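Local coordinates for EF-P arginine 32 rhamnosyl-transferase (PDB 5NV8), which is a bacterial glycosyltransferase of the EarP family, with a two-domain architecture consistent with the GT-B fold, at residues P298-I303 / R339-D344; I201-Y206 / F280-G285. One frame throughout, in Å; residues are numbered along the deposited sequence.

Interaction 1: residues P298-I303 / R339-D344; sequences PMLWHI and RAWNMD
Trp341 and Asn342, near the C-terminal end of helix 328-343, pack against Leu300 to Ile303, on and just after the outermost strand 299-302 of the six-stranded sheet: a helix end docked on a sheet edge. The short axes run almost parallel, at 22°, and approach to 8.0 Å. The polar part is a side-chain amide standing in for the next strand. Asn342 ND2 donates to Trp301 O at 3.0 Å, and Asn342 OD1 accepts from Ile303 N at 3.1 Å, the same i and i+2 pair that a parallel neighbour would engage. Both donors are tilted out of the carbonyl planes. With CG anti to its carbonyl carbon (chi1 -67°), Asn342 swings the amide across to the strand. ND2 has a second acceptor, Trp338 O, one turn back in the helix, so the amide is gripped by three bonds and its rotation is fixed. OD1 also meets the edge of the His302 ring, in its plane, 3.3 Å from CD2. Beside this clasp the Trp341 indole forms the apolar half. Leu300 CD2 sits over one face of its five-membered ring, 3.8 Å from the centroid, in a CH-pi contact. The indole edge faces Trp301 O, with CD1 3.4 Å away, while His302 CB lies 3.5 Å from NE1. The rings of His302 and Trp341 meet obliquely, and Trp214 makes an edge-to-face pair with the same indole. Trp341 NE1 is buried here without a modelled partner, whereas His302 ND1 is bonded to Tyr206 N. The chemistry is consistent with a sheet edge closed to further strands here: Trp301 O and Ile303 N, which another strand could have used, are paired with one asparagine amide, and the Trp341 indole packs beside them.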
loop_
_atom_site.group_PDB
_atom_site.type_symbol
_atom_site.label_atom_id
_atom_site.label_comp_id
_atom_site.label_asym_id
_atom_site.label_seq_id
_atom_site.Cartn_x
_atom_site.Cartn_y
_atom_site.Cartn_z
ATOM N N PRO A 298 -3.821 -1.005 11.281
ATOM C CA PRO A 298 -4.431 -2.245 10.786
ATOM C C PRO A 298 -4.775 -2.128 9.307
ATOM O O PRO A 298 -5.225 -1.081 8.839
ATOM C CB PRO A 298 -5.688 -2.388 11.650
ATOM C CG PRO A 298 -5.336 -1.711 12.919
ATOM C CD PRO A 298 -4.445 -0.553 12.538
ATOM N N MET A 299 -4.554 -3.211 8.567
ATOM C CA MET A 299 -4.607 -3.145 7.114
ATOM C C MET A 299 -5.243 -4.404 6.538
ATOM O O MET A 299 -5.518 -5.377 7.245
ATOM C CB MET A 299 -3.209 -2.956 6.513
ATOM C CG MET A 299 -2.142 -3.809 7.174
ATOM S SD MET A 299 -0.485 -3.361 6.642
ATOM C CE MET A 299 -0.622 -3.695 4.893
ATOM N N LEU A 300 -5.460 -4.369 5.225
ATOM C CA LEU A 300 -6.000 -5.493 4.476
ATOM C C LEU A 300 -5.380 -5.488 3.086
ATOM O O LEU A 300 -5.134 -4.422 2.516
ATOM C CB LEU A 300 -7.527 -5.417 4.383
ATOM C CG LEU A 300 -8.245 -6.609 3.750
ATOM C CD1 LEU A 300 -7.768 -7.918 4.362
ATOM C CD2 LEU A 300 -9.756 -6.455 3.905
ATOM N N TRP A 301 -5.137 -6.682 2.547
ATOM C CA TRP A 301 -4.440 -6.858 1.280
ATOM C C TRP A 301 -5.341 -7.573 0.284
ATOM O O TRP A 301 -6.071 -8.500 0.646
ATOM C CB TRP A 301 -3.147 -7.652 1.481
ATOM C CG TRP A 301 -2.250 -7.733 0.279
ATOM C CD1 TRP A 301 -2.173 -6.846 -0.759
ATOM C CD2 TRP A 301 -1.286 -8.757 0.002
ATOM N NE1 TRP A 301 -1.227 -7.261 -1.666
ATOM C CE2 TRP A 301 -0.668 -8.430 -1.222
ATOM C CE3 TRP A 301 -0.891 -9.920 0.670
ATOM C CZ2 TRP A 301 0.324 -9.224 -1.791
ATOM C CZ3 TRP A 301 0.095 -10.708 0.104
ATOM C CH2 TRP A 301 0.691 -10.356 -1.116
ATOM N N HIS A 302 -5.284 -7.135 -0.970
ATOM C CA HIS A 302 -6.034 -7.751 -2.064
ATOM C C HIS A 302 -5.043 -8.061 -3.182
ATOM O O HIS A 302 -4.619 -7.158 -3.911
ATOM C CB HIS A 302 -7.155 -6.835 -2.545
ATOM C CG HIS A 302 -8.120 -7.501 -3.473
ATOM N ND1 HIS A 302 -8.811 -6.813 -4.448
ATOM C CD2 HIS A 302 -8.510 -8.793 -3.577
ATOM C CE1 HIS A 302 -9.587 -7.652 -5.109
ATOM N NE2 HIS A 302 -9.425 -8.859 -4.600
ATOM N N ILE A 303 -4.674 -9.331 -3.321
ATOM C CA ILE A 303 -3.638 -9.740 -4.263
ATOM C C ILE A 303 -4.292 -10.112 -5.591
ATOM O O ILE A 303 -5.013 -11.109 -5.681
ATOM C CB ILE A 303 -2.793 -10.896 -3.709
ATOM C CG1 ILE A 303 -1.920 -11.501 -4.809
ATOM C CG2 ILE A 303 -3.670 -11.957 -3.046
ATOM C CD1 ILE A 303 -0.848 -10.562 -5.321
ATOM N N ARG A 339 -8.254 -13.909 4.375
ATOM C CA ARG A 339 -8.660 -14.947 3.433
ATOM C C ARG A 339 -10.009 -14.619 2.805
ATOM O O ARG A 339 -10.223 -14.874 1.614
ATOM C CB ARG A 339 -8.716 -16.303 4.134
ATOM C CG ARG A 339 -7.357 -16.884 4.482
ATOM C CD ARG A 339 -7.495 -18.081 5.407
ATOM N NE ARG A 339 -6.222 -18.765 5.611
ATOM C CZ ARG A 339 -6.028 -19.734 6.498
ATOM N NH1 ARG A 339 -7.030 -20.139 7.269
ATOM N NH2 ARG A 339 -4.835 -20.301 6.614
ATOM N N ALA A 340 -10.926 -14.045 3.590
ATOM C CA ALA A 340 -12.259 -13.734 3.082
ATOM C C ALA A 340 -12.206 -12.703 1.961
ATOM O O ALA A 340 -12.923 -12.826 0.960
ATOM C CB ALA A 340 -13.144 -13.241 4.224
ATOM N N TRP A 341 -11.363 -11.680 2.110
ATOM C CA TRP A 341 -11.208 -10.645 1.095
ATOM C C TRP A 341 -10.572 -11.167 -0.187
ATOM O O TRP A 341 -10.621 -10.476 -1.210
ATOM C CB TRP A 341 -10.372 -9.494 1.670
ATOM C CG TRP A 341 -10.427 -8.202 0.899
ATOM C CD1 TRP A 341 -9.362 -7.498 0.409
ATOM C CD2 TRP A 341 -11.598 -7.450 0.548
ATOM N NE1 TRP A 341 -9.797 -6.362 -0.228
ATOM C CE2 TRP A 341 -11.164 -6.308 -0.159
ATOM C CE3 TRP A 341 -12.968 -7.632 0.756
ATOM C CZ2 TRP A 341 -12.052 -5.355 -0.658
ATOM C CZ3 TRP A 341 -13.850 -6.685 0.261
ATOM C CH2 TRP A 341 -13.388 -5.561 -0.438
ATOM N N ASN A 342 -9.988 -12.367 -0.161
ATOM C CA ASN A 342 -9.313 -12.928 -1.321
ATOM C C ASN A 342 -9.882 -14.263 -1.785
ATOM O O ASN A 342 -9.554 -14.695 -2.896
ATOM C CB ASN A 342 -7.812 -13.105 -1.035
ATOM C CG ASN A 342 -7.084 -11.779 -0.877
ATOM O OD1 ASN A 342 -6.836 -11.069 -1.853
ATOM N ND2 ASN A 342 -6.733 -11.444 0.359
ATOM N N MET A 343 -10.716 -14.930 -0.978
ATOM C CA MET A 343 -11.254 -16.240 -1.335
ATOM C C MET A 343 -12.774 -16.298 -1.211
ATOM O O MET A 343 -13.343 -17.395 -1.171
ATOM C CB MET A 343 -10.607 -17.340 -0.486
ATOM C CG MET A 343 -9.105 -17.165 -0.285
ATOM S SD MET A 343 -8.385 -18.261 0.954
ATOM C CE MET A 343 -9.208 -19.804 0.572
ATOM N N ASP A 344 -13.439 -15.140 -1.137
ATOM C CA ASP A 344 -14.899 -15.039 -1.220
ATOM C C ASP A 344 -15.595 -15.666 -0.010
ATOM O O ASP A 344 -16.594 -16.371 -0.153
ATOM C CB ASP A 344 -15.422 -15.654 -2.524
ATOM C CG ASP A 344 -16.771 -15.101 -2.934
ATOM O OD1 ASP A 344 -17.274 -14.190 -2.249
ATOM O OD2 ASP A 344 -17.331 -15.574 -3.944
#

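Interaction 2: residues I201-Y206 / F280-G285; sequences ISLFAY and FNAVRG. With TRH (2'-deoxy-thymidine-beta-L-rhamnose), chain B.
Ala282 O is gripped by two donors, Phe204 N at 2.8 Å and a water that also donates to Ser202 OG. It belongs to a parallel beta ladder in the middle of a Rossmann-like sheet, where strands 199-203 and 280-284 run side by side, their axes 8° apart. Earlier rungs join Ser202 N to Phe280 O and Ala282 N to Ser202 O, the latter 2.7 Å and nearly straight. On the Ser202 side of the sheet, Ser202 OG donates to Asn281 OD1 at 2.6 Å, in the carbonyl plane and on a lone pair; Asn281 ND2 is in turn held by Leu275 O. On the other face, Leu203 CD1 rests on Ala282 CB. Past the paired residues the two chains open into the pocket of 2'-deoxy-thymidine-beta-L-rhamnose, as C-terminal strand ends do in this kind of fold. There Arg284 is sandwiched between two aromatics. Its guanidinium lies flat on Tyr206, centres 4.3 Å apart and planes at 3°, while Arg284 CD stands over the middle of the same ring. The opposite face of the guanidinium receives Phe204 CZ, the planes inclined by 33°. This clamp, with a weak bond from NH1 to Ala205 O, holds the group flat, and the extended chain from CG to NE carries it to the phosphate P2 of the ligand. Arg284 NH2 gives an almost straight bond of 2.8 Å to O3P of the ligand. The weak bond from NE and the very short one from Tyr206 OH both end on O4P, so their exact geometry is doubtful. Gly285, at positive phi, brings its CA to 3.4 Å from OPP of the ligand. Phe204 turns its second face to the base, with CD1 3.6 Å from the methyl C5A.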
loop_
_atom_site.group_PDB
_atom_site.type_symbol
_atom_site.label_atom_id
_atom_site.label_comp_id
_atom_site.label_asym_id
_atom_site.label_seq_id
_atom_site.Cartn_x
_atom_site.Cartn_y
_atom_site.Cartn_z
ATOM N N ILE A 201 -11.631 4.500 7.110
ATOM C CA ILE A 201 -11.148 3.345 6.361
ATOM C C ILE A 201 -10.880 3.778 4.928
ATOM O O ILE A 201 -11.774 4.307 4.260
ATOM C CB ILE A 201 -12.158 2.179 6.383
ATOM C CG1 ILE A 201 -12.426 1.706 7.813
ATOM C CG2 ILE A 201 -11.669 1.041 5.486
ATOM C CD1 ILE A 201 -13.476 0.601 7.880
ATOM N N SER A 202 -9.652 3.583 4.466
ATOM C CA SER A 202 -9.327 3.743 3.057
ATOM C C SER A 202 -9.401 2.385 2.374
ATOM O O SER A 202 -8.955 1.374 2.925
ATOM C CB SER A 202 -7.937 4.363 2.852
ATOM O OG SER A 202 -6.896 3.480 3.235
ATOM N N LEU A 203 -9.974 2.357 1.174
ATOM C CA LEU A 203 -10.103 1.115 0.420
ATOM C C LEU A 203 -9.630 1.345 -1.005
ATOM O O LEU A 203 -10.154 2.214 -1.711
ATOM C CB LEU A 203 -11.543 0.591 0.437
ATOM C CG LEU A 203 -11.938 -0.324 -0.722
ATOM C CD1 LEU A 203 -11.243 -1.669 -0.578
ATOM C CD2 LEU A 203 -13.440 -0.523 -0.754
ATOM N N PHE A 204 -8.645 0.558 -1.424
ATOM C CA PHE A 204 -8.052 0.644 -2.754
ATOM C C PHE A 204 -7.737 -0.784 -3.181
ATOM O O PHE A 204 -6.797 -1.396 -2.659
ATOM C CB PHE A 204 -6.797 1.519 -2.733
ATOM C CG PHE A 204 -5.935 1.393 -3.957
ATOM C CD1 PHE A 204 -6.377 1.841 -5.193
ATOM C CD2 PHE A 204 -4.669 0.842 -3.864
ATOM C CE1 PHE A 204 -5.570 1.728 -6.318
ATOM C CE2 PHE A 204 -3.859 0.727 -4.979
ATOM C CZ PHE A 204 -4.309 1.170 -6.210
ATOM N N ALA A 205 -8.531 -1.324 -4.101
ATOM C CA ALA A 205 -8.422 -2.731 -4.464
ATOM C C ALA A 205 -8.914 -2.919 -5.895
ATOM O O ALA A 205 -9.215 -1.953 -6.603
ATOM C CB ALA A 205 -9.203 -3.601 -3.471
ATOM N N TYR A 206 -8.986 -4.177 -6.319
ATOM C CA TYR A 206 -9.556 -4.546 -7.606
ATOM C C TYR A 206 -11.055 -4.794 -7.424
ATOM O O TYR A 206 -11.663 -4.311 -6.464
ATOM C CB TYR A 206 -8.823 -5.768 -8.171
ATOM C CG TYR A 206 -7.316 -5.681 -8.099
ATOM C CD1 TYR A 206 -6.587 -5.026 -9.084
ATOM C CD2 TYR A 206 -6.620 -6.259 -7.045
ATOM C CE1 TYR A 206 -5.208 -4.948 -9.020
ATOM C CE2 TYR A 206 -5.246 -6.184 -6.970
ATOM C CZ TYR A 206 -4.544 -5.531 -7.960
ATOM O OH TYR A 206 -3.175 -5.459 -7.879
ATOM N N PHE A 280 -7.873 2.107 9.359
ATOM C CA PHE A 280 -7.795 0.827 8.666
ATOM C C PHE A 280 -7.587 1.099 7.183
ATOM O O PHE A 280 -8.330 1.886 6.589
ATOM C CB PHE A 280 -9.062 -0.005 8.888
ATOM C CG PHE A 280 -8.968 -1.408 8.358
ATOM C CD1 PHE A 280 -8.218 -2.365 9.024
ATOM C CD2 PHE A 280 -9.636 -1.772 7.199
ATOM C CE1 PHE A 280 -8.131 -3.659 8.539
ATOM C CE2 PHE A 280 -9.553 -3.064 6.710
ATOM C CZ PHE A 280 -8.799 -4.008 7.382
ATOM N N ASN A 281 -6.585 0.457 6.592
ATOM C CA ASN A 281 -6.202 0.717 5.209
ATOM C C ASN A 281 -6.269 -0.573 4.404
ATOM O O ASN A 281 -5.516 -1.515 4.670
ATOM C CB ASN A 281 -4.799 1.322 5.134
ATOM C CG ASN A 281 -4.718 2.688 5.791
ATOM O OD1 ASN A 281 -5.271 3.668 5.288
ATOM N ND2 ASN A 281 -4.009 2.763 6.910
ATOM N N ALA A 282 -7.153 -0.606 3.412
ATOM C CA ALA A 282 -7.275 -1.739 2.504
ATOM C C ALA A 282 -6.505 -1.414 1.228
ATOM O O ALA A 282 -6.919 -0.548 0.451
ATOM C CB ALA A 282 -8.743 -2.041 2.206
ATOM N N VAL A 283 -5.385 -2.104 1.016
ATOM C CA VAL A 283 -4.530 -1.851 -0.141
ATOM C C VAL A 283 -4.508 -3.074 -1.048
ATOM O O VAL A 283 -5.238 -4.045 -0.820
ATOM C CB VAL A 283 -3.102 -1.465 0.289
ATOM C CG1 VAL A 283 -3.049 0.003 0.698
ATOM C CG2 VAL A 283 -2.628 -2.367 1.420
ATOM N N ARG A 284 -3.660 -3.041 -2.072
ATOM C CA ARG A 284 -3.623 -4.094 -3.079
ATOM C C ARG A 284 -2.253 -4.093 -3.745
ATOM O O ARG A 284 -1.392 -3.259 -3.447
ATOM C CB ARG A 284 -4.720 -3.885 -4.123
ATOM C CG ARG A 284 -4.430 -2.700 -5.021
ATOM C CD ARG A 284 -5.280 -2.685 -6.270
ATOM N NE ARG A 284 -4.617 -1.952 -7.344
ATOM C CZ ARG A 284 -5.255 -1.343 -8.336
ATOM N NH1 ARG A 284 -6.579 -1.376 -8.387
ATOM N NH2 ARG A 284 -4.571 -0.696 -9.269
ATOM N N GLY A 285 -2.064 -5.041 -4.656
ATOM C CA GLY A 285 -0.922 -4.988 -5.557
ATOM C C GLY A 285 0.397 -5.156 -4.833
ATOM O O GLY A 285 0.568 -6.046 -3.993
HETATM O O4P TRH B . -2.635 -3.207 -8.309
HETATM P P2 TRH B . -1.463 -2.294 -8.304
HETATM O O3P TRH B . -1.742 -0.944 -9.152
HETATM O O1 TRH B . -0.135 -2.988 -8.895
HETATM C C1 TRH B . -0.229 -4.350 -9.360
HETATM C C2 TRH B . 1.154 -4.889 -9.754
HETATM O O2 TRH B . 1.958 -3.868 -10.347
HETATM C C3 TRH B . 1.010 -6.009 -10.791
HETATM O O3 TRH B . 0.832 -5.435 -12.093
HETATM C C4 TRH B . -0.204 -6.850 -10.455
HETATM O O4 TRH B . -0.060 -7.370 -9.120
HETATM O OPP TRH B . -1.132 -1.799 -6.801
HETATM P P TRH B . 0.285 -1.130 -6.482
HETATM O O1P TRH B . 1.438 -2.037 -6.707
HETATM O O2P TRH B . 0.234 -0.607 -4.955
HETATM O "O5'" TRH B . 0.385 0.216 -7.357
HETATM C "C5'" TRH B . -0.336 1.380 -6.956
HETATM C "C4'" TRH B . 0.578 2.584 -7.111
HETATM O "O4'" TRH B . -0.289 3.744 -7.232
HETATM C "C3'" TRH B . 1.331 2.798 -5.813
HETATM O "O3'" TRH B . 2.372 3.760 -6.020
HETATM C "C2'" TRH B . 0.224 3.436 -5.006
HETATM C "C1'" TRH B . -0.055 4.512 -6.026
HETATM N N11 TRH B . -1.221 5.368 -5.717
HETATM C C21 TRH B . -1.064 6.697 -5.757
HETATM O O21 TRH B . 0.030 7.185 -6.032
HETATM N N31 TRH B . -2.138 7.540 -5.485
HETATM C C41 TRH B . -3.387 7.018 -5.171
HETATM O O41 TRH B . -4.318 7.785 -4.932
HETATM C C51 TRH B . -3.556 5.641 -5.132
HETATM C C5A TRH B . -4.801 5.109 -4.820
HETATM C C61 TRH B . -2.475 4.808 -5.408
HETATM O O HOH W 1 -6.048 2.393 0.561
#

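In the fold
After the N-terminal part with its own two-stranded sheet, 17-20 and 48-51, the chain enters the larger sheet through strand 199-203, then builds strands 225-230, 252-255 and 258-263 before strand 280-284 returns beside it; interaction 2 closes this long loop. Helix 287-295 then leads to strand 299-302, which joins the other side of strand 280-284 through bonds of the Leu300 backbone with Asn281 and Val283. From there helices 315-322 and 328-343 follow, and interaction 1 closes the second loop. The two closures stand in series, neither nested nor crossed. Together they tie the middle of the sheet to its edge and to the flanking helix, and His302 O packs on Arg284 CB where they meet.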